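Local coordinates for acetyl transferase (Salmonella typhimurium, PDB 1S7K), which probably transfers an acetyl group from acetyl-coenzyme A to the N-terminal amine of ribosomal protein L7/L12, as a dimeric GNAT-family enzyme, at residues A[61-64]-A[65-69]. Sequence-based numbering, arbitrary orientation.
Sequences NILL and HQRGY
With CG set beside its backbone N (chi1 -51°) and the chain extended from CG to NE, Arg67 runs alongside Leu63, and a final turn about CD-NE brings NH2 back to the side of Leu63 O. The setting is the C-terminal end of helix 55-67 in the GNAT fold, closed by a Schellman motif, and it illustrates how the last carbonyls of a helix find donors. Asn61 O and Ile62 O still receive regular helical bonds from His65 N and Gln66 N. From Arg67 N, Leu63 O receives a weak bond, supplemented by Arg67 NH2 at 2.9 Å, which approaches well to the side of the carbonyl (C=O...N angle 112°). Beyond it, Gly68 adopts positive phi (77°) and the chain turns back, making the motif's paired bonds: Tyr69 N reaches Leu64 O at 2.9 Å, fairly straight, and Gly68 N reaches His65 O at 3.3 Å; Gly68 N and Arg67 N add weak ones to Leu64 O. The turn also carries Tyr69 CB to 3.8 Å from Leu64 CD2, the two side chains crossing at about a right angle. His65 faces inward: ND1 accepts from Met72 N and the ring packs edge-to-face with Tyr73, both of strand 71-77, while NE2 binds Glu6 OE2. On the exposed side, Arg67 NH2 also makes a weak hydrogen bond to Gln66 OE1, which lies 3.8 Å from Leu63 CD2.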
ATOM      1  N   ASN A  61     -14.085  10.453   4.639  1.00 19.86           N
ATOM      2  CA  ASN A  61     -13.009  10.024   5.562  1.00 19.77           C
ATOM      3  C   ASN A  61     -13.528   9.592   6.959  1.00 19.69           C
ATOM      4  O   ASN A  61     -12.948   8.708   7.608  1.00 19.26           O
ATOM      5  CB  ASN A  61     -11.958  11.127   5.623  1.00 20.48           C
ATOM      6  CG  ASN A  61     -11.088  11.147   4.356  1.00 20.91           C
ATOM      7  OD1 ASN A  61     -10.402  12.125   4.047  1.00 22.00           O
ATOM      8  ND2 ASN A  61     -11.111  10.039   3.631  1.00 21.22           N
ATOM      9  N   ILE A  62     -14.645  10.188   7.381  1.00 20.67           N
ATOM     10  CA  ILE A  62     -15.317   9.891   8.657  1.00 20.42           C
ATOM     11  C   ILE A  62     -15.756   8.428   8.638  1.00 20.01           C
ATOM     12  O   ILE A  62     -15.563   7.721   9.622  1.00 20.44           O
ATOM     13  CB  ILE A  62     -16.541  10.877   8.884  1.00 19.38           C
ATOM     14  CG1 ILE A  62     -16.008  12.308   9.080  1.00 20.88           C
ATOM     15  CG2 ILE A  62     -17.372  10.444  10.072  1.00 22.39           C
ATOM     16  CD1 ILE A  62     -17.032  13.367   9.294  1.00 21.30           C
ATOM     17  N   LEU A  63     -16.313   7.956   7.519  1.00 20.66           N
ATOM     18  CA  LEU A  63     -16.742   6.555   7.409  1.00 21.48           C
ATOM     19  C   LEU A  63     -15.558   5.617   7.583  1.00 21.38           C
ATOM     20  O   LEU A  63     -15.644   4.660   8.337  1.00 21.26           O
ATOM     21  CB  LEU A  63     -17.415   6.278   6.058  1.00 23.12           C
ATOM     22  CG  LEU A  63     -18.622   7.198   5.895  1.00 24.68           C
ATOM     23  CD1 LEU A  63     -19.228   6.974   4.521  1.00 26.61           C
ATOM     24  CD2 LEU A  63     -19.645   6.922   7.010  1.00 24.90           C
ATOM     25  N   LEU A  64     -14.436   5.879   6.893  1.00 19.93           N
ATOM     26  CA  LEU A  64     -13.256   5.029   7.062  1.00 19.30           C
ATOM     27  C   LEU A  64     -12.764   5.091   8.528  1.00 19.04           C
ATOM     28  O   LEU A  64     -12.308   4.088   9.105  1.00 21.93           O
ATOM     29  CB  LEU A  64     -12.112   5.518   6.134  1.00 18.89           C
ATOM     30  CG  LEU A  64     -12.437   5.457   4.628  1.00 19.83           C
ATOM     31  CD1 LEU A  64     -11.291   6.001   3.760  1.00 20.16           C
ATOM     32  CD2 LEU A  64     -12.800   3.998   4.293  1.00 19.36           C
ATOM     33  N   HIS A  65     -12.846   6.271   9.113  1.00 19.05           N
ATOM     34  CA  HIS A  65     -12.367   6.487  10.477  1.00 19.85           C
ATOM     35  C   HIS A  65     -13.157   5.613  11.460  1.00 21.32           C
ATOM     36  O   HIS A  65     -12.579   4.970  12.327  1.00 21.41           O
ATOM     37  CB  HIS A  65     -12.433   7.999  10.795  1.00 18.49           C
ATOM     38  CG  HIS A  65     -11.738   8.398  12.071  1.00 19.05           C
ATOM     39  ND1 HIS A  65     -10.823   9.430  12.129  1.00 17.09           N
ATOM     40  CD2 HIS A  65     -11.951   8.020  13.358  1.00 19.55           C
ATOM     41  CE1 HIS A  65     -10.525   9.686  13.393  1.00 19.18           C
ATOM     42  NE2 HIS A  65     -11.198   8.842  14.160  1.00 18.53           N
ATOM     43  N   GLN A  66     -14.468   5.522  11.271  1.00 23.30           N
ATOM     44  CA  GLN A  66     -15.309   4.722  12.165  1.00 24.71           C
ATOM     45  C   GLN A  66     -15.072   3.229  11.958  1.00 24.47           C
ATOM     46  O   GLN A  66     -15.335   2.411  12.846  1.00 23.57           O
ATOM     47  CB  GLN A  66     -16.800   5.028  11.924  1.00 27.40           C
ATOM     48  CG  GLN A  66     -17.241   6.494  12.113  1.00 32.06           C
ATOM     49  CD  GLN A  66     -18.694   6.764  11.651  1.00 35.24           C
ATOM     50  OE1 GLN A  66     -19.177   6.173  10.663  1.00 36.13           O
ATOM     51  NE2 GLN A  66     -19.389   7.669  12.358  1.00 37.99           N
ATOM     52  N   ARG A  67     -14.571   2.857  10.792  1.00 22.94           N
ATOM     53  CA  ARG A  67     -14.348   1.454  10.525  1.00 24.49           C
ATOM     54  C   ARG A  67     -12.923   1.009  10.797  1.00 23.43           C
ATOM     55  O   ARG A  67     -12.617  -0.190  10.832  1.00 23.79           O
ATOM     56  CB  ARG A  67     -14.792   1.178   9.092  1.00 27.18           C
ATOM     57  CG  ARG A  67     -16.224   1.723   8.855  1.00 27.62           C
ATOM     58  CD  ARG A  67     -16.748   1.489   7.456  1.00 29.26           C
ATOM     59  NE  ARG A  67     -18.214   1.636   7.349  1.00 29.22           N
ATOM     60  CZ  ARG A  67     -18.921   2.660   7.830  1.00 29.08           C
ATOM     61  NH1 ARG A  67     -20.238   2.680   7.676  1.00 27.82           N
ATOM     62  NH2 ARG A  67     -18.315   3.661   8.482  1.00 30.36           N
ATOM     63  N   GLY A  68     -12.058   1.986  11.063  1.00 23.16           N
ATOM     64  CA  GLY A  68     -10.661   1.680  11.321  1.00 21.63           C
ATOM     65  C   GLY A  68      -9.915   1.383  10.031  1.00 20.37           C
ATOM     66  O   GLY A  68      -8.913   0.637  10.056  1.00 20.88           O
ATOM     67  N   TYR A  69     -10.389   1.950   8.917  1.00 19.88           N
ATOM     68  CA  TYR A  69      -9.757   1.734   7.616  1.00 17.97           C
ATOM     69  C   TYR A  69      -8.798   2.843   7.266  1.00 17.04           C
ATOM     70  O   TYR A  69      -7.995   2.702   6.323  1.00 15.97           O
ATOM     71  CB  TYR A  69     -10.782   1.642   6.496  1.00 18.99           C
ATOM     72  CG  TYR A  69     -11.586   0.360   6.551  1.00 22.79           C
ATOM     73  CD1 TYR A  69     -12.808   0.272   5.909  1.00 24.74           C
ATOM     74  CD2 TYR A  69     -11.157  -0.726   7.340  1.00 23.88           C
ATOM     75  CE1 TYR A  69     -13.619  -0.876   6.059  1.00 28.01           C
ATOM     76  CE2 TYR A  69     -11.955  -1.872   7.502  1.00 26.22           C
ATOM     77  CZ  TYR A  69     -13.191  -1.933   6.858  1.00 28.22           C
ATOM     78  OH  TYR A  69     -14.040  -3.047   7.024  1.00 30.26           O
TER